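Citrate synthase (Metallosphaera sedula, PDB 6ABW) probably catalyses the condensation of acetyl-CoA with oxaloacetate and water to give citrate and CoA, a step of the tricarboxylic acid cycle. Local coordinates at residues Asn37-Leu40 with Tyr45-Glu48; Gln75-Ala80 with Asn131-Val136; Glu236-Phe241 with Phe337-Phe342. One frame throughout, in Å; residues are numbered along the deposited sequence.

Contact 1: Asn37-Leu40 with Tyr45-Glu48; sequences NGIL and YDIE
Leu-40 and Ile-47 meet across the closing end of a beta hairpin, where strand 39-42 turns back into strand 45-46 and the chain passes at once into helix 47-53. One direct hydrogen bond ties the two segments: Ile-47 N donates to Leu-40 O over 2.8 Å. The N-H...O angle is 153° and the donor is tilted 20° from the carbonyl plane, so the bond is short but somewhat bent. The same oxygen lies 3.6 Å from Asp-46 CA, close enough for a CA-H...O contact, and two groups of the incoming backbone therefore converge on one carbonyl.

Beside this bond the aliphatic side chains pack obliquely. Leu-40 CB stands 3.9 Å from Ile-47 CG2, while Leu-40 CD2 reaches Ile-47 CB at 4.0 Å. Leu-40 holds CG opposite its backbone N (chi1 175°), an arrangement that brings CD2 against Ile-47 CB. Ile-190, Leu-191 and Ile-282 pack on Ile-47, and Pro-278 and Arg-279 on Leu-40, so the hairpin end is seated on helices 179-191 and 278-292.

The polar side is organised differently. Ile-39 brings CG2 to within 3.7 Å of Asp-46 OD1. A water bridges the segments, accepting from Leu-40 N at 2.9 Å and donating a weak bond to Asp-46 OD1 at 3.4 Å. Asp-46 occupies the N-cap position of helix 47-53, yet its side chain makes no capping bond. Farther out, Gly-38 and Ile-39 both face Asp-34 in a G1 beta bulge. The carboxylate of Asp-46 has its strongest partner across the dimer interface: while OD1 keeps a long, weak ion pair with Arg-41 NE, OD2 forms a salt bridge with NZ of Lys-380 of the second subunit.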
# COMPACT_ATOMS: atom_id res chain seq x y z
N ASN A 37 -7.98 28.42 -16.89
CA ASN A 37 -7.74 29.71 -16.30
C ASN A 37 -6.63 29.69 -15.25
O ASN A 37 -6.26 30.74 -14.74
CB ASN A 37 -9.03 30.27 -15.69
CG ASN A 37 -10.08 30.58 -16.75
OD1 ASN A 37 -9.82 31.39 -17.62
ND2 ASN A 37 -11.24 29.91 -16.70
N GLY A 38 -6.10 28.52 -14.90
CA GLY A 38 -4.96 28.52 -14.01
C GLY A 38 -5.33 28.78 -12.57
O GLY A 38 -4.59 29.41 -11.85
N ILE A 39 -6.41 28.16 -12.12
CA ILE A 39 -6.96 28.43 -10.80
C ILE A 39 -6.90 27.17 -9.97
O ILE A 39 -7.27 26.11 -10.45
CB ILE A 39 -8.42 28.90 -10.85
CG1 ILE A 39 -8.54 30.19 -11.70
CG2 ILE A 39 -9.01 29.07 -9.43
CD1 ILE A 39 -9.98 30.58 -11.95
N LEU A 40 -6.40 27.32 -8.75
CA LEU A 40 -6.34 26.25 -7.78
C LEU A 40 -6.89 26.82 -6.46
O LEU A 40 -6.39 27.86 -5.96
CB LEU A 40 -4.88 25.79 -7.60
CG LEU A 40 -4.76 24.76 -6.51
CD1 LEU A 40 -5.54 23.50 -6.72
CD2 LEU A 40 -3.28 24.46 -6.29
N TYR A 45 -10.77 28.71 -1.20
CA TYR A 45 -9.79 29.70 -1.01
C TYR A 45 -8.66 29.53 -2.06
O TYR A 45 -8.10 28.44 -2.21
CB TYR A 45 -9.19 29.62 0.39
CG TYR A 45 -10.17 29.89 1.48
CD1 TYR A 45 -10.64 31.20 1.69
CD2 TYR A 45 -10.61 28.89 2.34
CE1 TYR A 45 -11.48 31.50 2.72
CE2 TYR A 45 -11.45 29.19 3.41
CZ TYR A 45 -11.91 30.51 3.56
OH TYR A 45 -12.75 30.85 4.60
N ASP A 46 -8.35 30.60 -2.79
CA ASP A 46 -7.32 30.57 -3.83
C ASP A 46 -5.99 30.22 -3.19
O ASP A 46 -5.64 30.72 -2.13
CB ASP A 46 -7.22 31.93 -4.51
CG ASP A 46 -8.25 32.14 -5.61
OD1 ASP A 46 -8.35 31.33 -6.58
OD2 ASP A 46 -8.98 33.15 -5.55
N ILE A 47 -5.21 29.41 -3.88
CA ILE A 47 -3.92 28.97 -3.30
C ILE A 47 -3.01 30.13 -2.98
O ILE A 47 -2.33 30.09 -1.96
CB ILE A 47 -3.21 27.93 -4.24
CG1 ILE A 47 -1.96 27.38 -3.59
CG2 ILE A 47 -2.86 28.48 -5.59
CD1 ILE A 47 -2.23 26.38 -2.49
N GLU A 48 -2.97 31.17 -3.81
CA GLU A 48 -2.12 32.35 -3.55
C GLU A 48 -2.45 33.03 -2.21
O GLU A 48 -1.55 33.44 -1.45
CB GLU A 48 -2.19 33.31 -4.78
CG GLU A 48 -1.11 34.38 -4.65
CD GLU A 48 -1.16 35.48 -5.71
OE1 GLU A 48 -1.79 35.26 -6.77
OE2 GLU A 48 -0.56 36.57 -5.44
O HOH W 1 -5.62 30.07 -8.07

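Contact 2: Gln75-Ala80 with Asn131-Val136; sequences QRLKSA and NAVKLV
Leu-77 sends one methyl against both branches of Val-133, the valine on which Ala-80 also rests. The CB of Leu-77 neither points at the other helix nor away from it, and has no neighbour on the 131-136 segment within 4.2 Å. CG follows in the position opposite the backbone N (chi1 170°), and it too stays beyond that limit. At CG the chain forks, and CD1 is the branch that closes the gap: it lies 3.5 Å from Val-133 CG1 and equally 3.5 Å from Val-133 CG2, resting in the fork of the valine. The CD1 to CG1 pair is closer than carbons normally pack, so the methyl is tightly held here. CD2 takes no part across the contact.

Residues 75-80 belong to helix 71-84 and residues 131-136 to helix 128-151, two members of the largely helical citrate synthase fold, and their nearest CA atoms, those of Ala-80 and Lys-134, are 6.7 Å apart. At Ala-80 a single methyl points toward the other helix, and its CB comes 4.0 Å from Val-133 CG1. That branch thus touches Leu-77 and Ala-80 together, one helical turn apart, whereas CG2 touches Leu-77 alone among the facing residues. No hydrogen bond crosses between the segments, so the attachment is wholly apolar.

Helix 56-65 fills in from the flank: His-61 packs on Leu-77, and Leu-64 reaches Val-133 and Ala-132. Farther along helix 71-84, Leu-81 also packs on Val-133. On other faces of the same turns of helix 128-151, Leu-135 packs on Ile-214, Tyr-215 and Val-218 of helix 214-225, and Ala-132 on Thr-355 and Ile-359 of helix 342-365.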
# COMPACT_ATOMS: atom_id res chain seq x y z
N GLN A 75 -5.15 26.87 18.25
CA GLN A 75 -4.45 26.47 19.45
C GLN A 75 -4.55 24.98 19.81
O GLN A 75 -3.52 24.38 20.21
CB GLN A 75 -4.92 27.36 20.60
CG GLN A 75 -4.35 27.16 21.97
CD GLN A 75 -5.20 27.91 23.03
OE1 GLN A 75 -5.36 27.42 24.15
NE2 GLN A 75 -5.81 29.07 22.63
N ARG A 76 -5.75 24.41 19.72
CA ARG A 76 -5.95 23.00 20.04
C ARG A 76 -5.21 22.13 19.00
O ARG A 76 -4.59 21.13 19.35
CB ARG A 76 -7.43 22.61 20.06
CG ARG A 76 -8.13 22.97 21.40
CD ARG A 76 -9.61 22.56 21.37
NE ARG A 76 -10.47 23.71 21.07
CZ ARG A 76 -11.34 23.82 20.06
NH1 ARG A 76 -11.57 22.84 19.18
NH2 ARG A 76 -12.04 24.94 19.93
N LEU A 77 -5.26 22.57 17.74
CA LEU A 77 -4.55 21.88 16.66
C LEU A 77 -3.08 21.88 16.85
O LEU A 77 -2.45 20.84 16.69
CB LEU A 77 -4.90 22.48 15.31
CG LEU A 77 -4.05 22.00 14.11
CD1 LEU A 77 -4.26 20.55 13.99
CD2 LEU A 77 -4.57 22.67 12.87
N LYS A 78 -2.48 23.02 17.14
CA LYS A 78 -1.09 23.09 17.45
C LYS A 78 -0.63 22.22 18.62
O LYS A 78 0.43 21.59 18.51
CB LYS A 78 -0.70 24.52 17.69
CG LYS A 78 -0.71 25.34 16.42
CD LYS A 78 -0.38 26.77 16.74
CE LYS A 78 -0.11 27.53 15.45
NZ LYS A 78 0.17 28.93 15.84
N SER A 79 -1.37 22.21 19.73
CA SER A 79 -1.01 21.33 20.87
C SER A 79 -1.09 19.84 20.47
O SER A 79 -0.26 19.03 20.90
CB SER A 79 -2.00 21.50 22.03
OG SER A 79 -2.00 22.83 22.40
N ALA A 80 -2.07 19.49 19.66
CA ALA A 80 -2.21 18.09 19.19
C ALA A 80 -1.02 17.67 18.30
O ALA A 80 -0.45 16.57 18.47
CB ALA A 80 -3.50 17.90 18.46
N ASN A 131 -7.00 11.74 14.51
CA ASN A 131 -6.02 10.71 14.06
C ASN A 131 -5.19 11.22 12.87
O ASN A 131 -4.02 10.99 12.83
CB ASN A 131 -6.72 9.40 13.70
CG ASN A 131 -7.37 8.71 14.95
OD1 ASN A 131 -8.28 7.87 14.84
ND2 ASN A 131 -6.88 9.04 16.10
N ALA A 132 -5.82 11.93 11.94
CA ALA A 132 -5.10 12.50 10.79
C ALA A 132 -4.09 13.59 11.20
O ALA A 132 -2.95 13.68 10.67
CB ALA A 132 -6.08 13.04 9.81
N VAL A 133 -4.49 14.44 12.16
CA VAL A 133 -3.58 15.48 12.68
C VAL A 133 -2.34 14.88 13.28
O VAL A 133 -1.23 15.33 13.02
CB VAL A 133 -4.27 16.38 13.73
CG1 VAL A 133 -3.26 17.28 14.47
CG2 VAL A 133 -5.27 17.29 13.02
N LYS A 134 -2.53 13.82 14.06
CA LYS A 134 -1.39 13.16 14.68
C LYS A 134 -0.49 12.50 13.57
O LYS A 134 0.73 12.48 13.68
CB LYS A 134 -1.85 12.08 15.67
CG LYS A 134 -2.37 12.67 17.02
CD LYS A 134 -2.69 11.59 18.03
CE LYS A 134 -4.10 11.03 17.81
NZ LYS A 134 -4.29 9.89 18.75
N LEU A 135 -1.11 11.95 12.56
CA LEU A 135 -0.33 11.34 11.47
C LEU A 135 0.53 12.38 10.74
O LEU A 135 1.66 12.11 10.37
CB LEU A 135 -1.33 10.64 10.48
CG LEU A 135 -0.66 9.89 9.28
CD1 LEU A 135 -1.58 8.77 8.78
CD2 LEU A 135 -0.35 10.81 8.11
N VAL A 136 -0.02 13.56 10.48
CA VAL A 136 0.72 14.64 9.79
C VAL A 136 1.95 15.06 10.61
O VAL A 136 3.06 15.20 10.08
CB VAL A 136 -0.19 15.84 9.47
CG1 VAL A 136 0.67 17.01 9.03
CG2 VAL A 136 -1.15 15.41 8.35

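Contact 3: Glu236-Phe241 with Phe337-Phe342; sequences EAFKQF and FPVYMF
The rings of Phe-238 and Phe-342 form a T-shaped (edge-to-face) pair, with centroids 5.3 Å apart and planes at 90°. Phe-342 presents its edge, and its CE2 comes down over one face of Phe-238 to 3.7 Å from CG. Val-339 approaches the ring obliquely: its CG2 lies 3.6 Å from Phe-238 CD2. Phe-238 puts its ring there with CG opposite the backbone N (chi1 -172°). Within the 337-342 segment the Phe-342 ring also lies over Val-339 CA, 3.6 Å from its plane.

These contacts join helix 233-244 to the loop after helix 325-335 and to the first residue of helix 342-365, with a 3-10 turn at 339-341 carrying Val-339. Tyr-300 and Tyr-333 meet Phe-238 from beyond the segments, making it part of a larger aromatic cluster. An alanine at Phe-238 is likely to leave the Phe-342 edge without a face to rest on and to open a gap beside Val-339.

Toward solvent the packing thins. Exposed Lys-239 runs its extended chain past the valine, where CE approaches Val-339 CG1 at 4.2 Å. Its ammonium NZ keeps a long salt bridge of 3.8 Å to OE1 of Glu-236, which itself touches the bound acetyl-CoA.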
# COMPACT_ATOMS: atom_id res chain seq x y z
N GLU A 236 13.56 15.02 -11.29
CA GLU A 236 13.90 14.94 -12.71
C GLU A 236 14.06 16.40 -13.27
O GLU A 236 14.96 16.66 -14.08
CB GLU A 236 12.84 14.21 -13.51
CG GLU A 236 12.91 12.69 -13.33
CD GLU A 236 14.33 12.13 -13.58
OE1 GLU A 236 14.99 11.57 -12.65
OE2 GLU A 236 14.83 12.34 -14.68
N ALA A 237 13.19 17.29 -12.83
CA ALA A 237 13.27 18.67 -13.29
C ALA A 237 14.60 19.29 -12.80
O ALA A 237 15.26 19.95 -13.55
CB ALA A 237 12.11 19.48 -12.76
N PHE A 238 14.94 19.09 -11.54
CA PHE A 238 16.08 19.75 -10.92
C PHE A 238 17.40 19.15 -11.46
O PHE A 238 18.38 19.89 -11.59
CB PHE A 238 16.02 19.58 -9.44
CG PHE A 238 17.05 20.36 -8.68
CD1 PHE A 238 16.82 21.67 -8.28
CD2 PHE A 238 18.25 19.78 -8.38
CE1 PHE A 238 17.78 22.37 -7.56
CE2 PHE A 238 19.21 20.50 -7.71
CZ PHE A 238 18.99 21.80 -7.33
N LYS A 239 17.38 17.88 -11.82
CA LYS A 239 18.55 17.21 -12.41
C LYS A 239 19.00 17.80 -13.73
O LYS A 239 20.20 17.78 -14.00
CB LYS A 239 18.38 15.70 -12.54
CG LYS A 239 18.63 14.99 -11.22
CD LYS A 239 18.16 13.53 -11.31
CE LYS A 239 18.37 12.87 -9.97
NZ LYS A 239 17.70 11.54 -9.96
N GLN A 240 18.07 18.42 -14.46
CA GLN A 240 18.44 19.25 -15.60
C GLN A 240 19.38 20.39 -15.21
O GLN A 240 20.40 20.60 -15.88
CB GLN A 240 17.21 19.86 -16.25
CG GLN A 240 16.26 18.81 -16.77
CD GLN A 240 14.97 19.46 -17.28
OE1 GLN A 240 14.55 19.17 -18.41
NE2 GLN A 240 14.29 20.27 -16.42
N PHE A 241 19.11 21.06 -14.11
CA PHE A 241 19.92 22.18 -13.65
C PHE A 241 21.30 21.70 -13.20
O PHE A 241 22.33 22.36 -13.43
CB PHE A 241 19.29 22.99 -12.53
CG PHE A 241 17.80 23.26 -12.67
CD1 PHE A 241 17.21 23.47 -13.94
CD2 PHE A 241 16.98 23.24 -11.57
CE1 PHE A 241 15.84 23.66 -14.07
CE2 PHE A 241 15.62 23.45 -11.68
CZ PHE A 241 15.02 23.67 -12.92
N PHE A 337 18.06 20.65 1.56
CA PHE A 337 17.71 19.26 1.32
C PHE A 337 18.43 18.74 0.11
O PHE A 337 18.43 19.37 -0.93
CB PHE A 337 16.20 19.06 1.16
CG PHE A 337 15.41 19.31 2.42
CD1 PHE A 337 15.31 18.31 3.41
CD2 PHE A 337 14.72 20.46 2.62
CE1 PHE A 337 14.62 18.53 4.57
CE2 PHE A 337 13.97 20.67 3.77
CZ PHE A 337 13.95 19.73 4.77
N PRO A 338 19.01 17.53 0.22
CA PRO A 338 19.53 16.95 -1.00
C PRO A 338 18.42 16.56 -2.00
O PRO A 338 17.29 16.25 -1.58
CB PRO A 338 20.33 15.74 -0.51
CG PRO A 338 20.26 15.76 0.97
CD PRO A 338 19.30 16.76 1.45
N VAL A 339 18.81 16.37 -3.24
CA VAL A 339 17.89 16.00 -4.30
C VAL A 339 17.13 14.68 -3.95
O VAL A 339 15.95 14.52 -4.24
CB VAL A 339 18.60 15.86 -5.65
CG1 VAL A 339 17.64 15.38 -6.74
CG2 VAL A 339 19.18 17.23 -6.05
N TYR A 340 17.78 13.76 -3.29
CA TYR A 340 17.15 12.48 -2.98
C TYR A 340 15.93 12.60 -2.06
O TYR A 340 15.21 11.61 -1.88
CB TYR A 340 18.14 11.40 -2.44
CG TYR A 340 18.85 11.70 -1.15
CD1 TYR A 340 18.17 11.76 0.05
CD2 TYR A 340 20.25 11.89 -1.12
CE1 TYR A 340 18.81 12.00 1.25
CE2 TYR A 340 20.90 12.17 0.07
CZ TYR A 340 20.19 12.20 1.24
OH TYR A 340 20.81 12.47 2.44
N MET A 341 15.73 13.74 -1.44
CA MET A 341 14.63 13.96 -0.55
C MET A 341 13.45 14.59 -1.25
O MET A 341 12.43 14.71 -0.58
CB MET A 341 15.00 14.90 0.62
CG MET A 341 15.96 14.29 1.65
SD MET A 341 15.39 12.78 2.40
CE MET A 341 13.95 13.32 3.28
N PHE A 342 13.52 15.01 -2.53
CA PHE A 342 12.44 15.87 -3.00
C PHE A 342 11.02 15.24 -3.04
O PHE A 342 10.04 15.88 -2.65
CB PHE A 342 12.78 16.48 -4.35
CG PHE A 342 13.98 17.42 -4.39
CD1 PHE A 342 14.59 17.88 -3.27
CD2 PHE A 342 14.41 17.86 -5.64
CE1 PHE A 342 15.70 18.74 -3.41
CE2 PHE A 342 15.47 18.72 -5.80
CZ PHE A 342 16.12 19.17 -4.66

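In the fold
The three contacts follow one another in series along the chain, each closing before the next opens. Contact 1 belongs to the small antiparallel sheet near the N-terminus, whereas contacts 2 and 3 lie among helices. Their centres are well separated: about 26 Å from contact 1 to either of the others, and about 30 Å between contacts 2 and 3, which lie on opposite sides of the chain's centre. No two touch. Helix 128-151 nevertheless connects the last two, since Leu-147 packs on Pro-338 and Tyr-340. Contact 1 reaches the second subunit, contact 3 borders the acetyl-CoA pocket, and contact 2 is packing away from annotated sites; they probably sample three separate regions of one helical subunit.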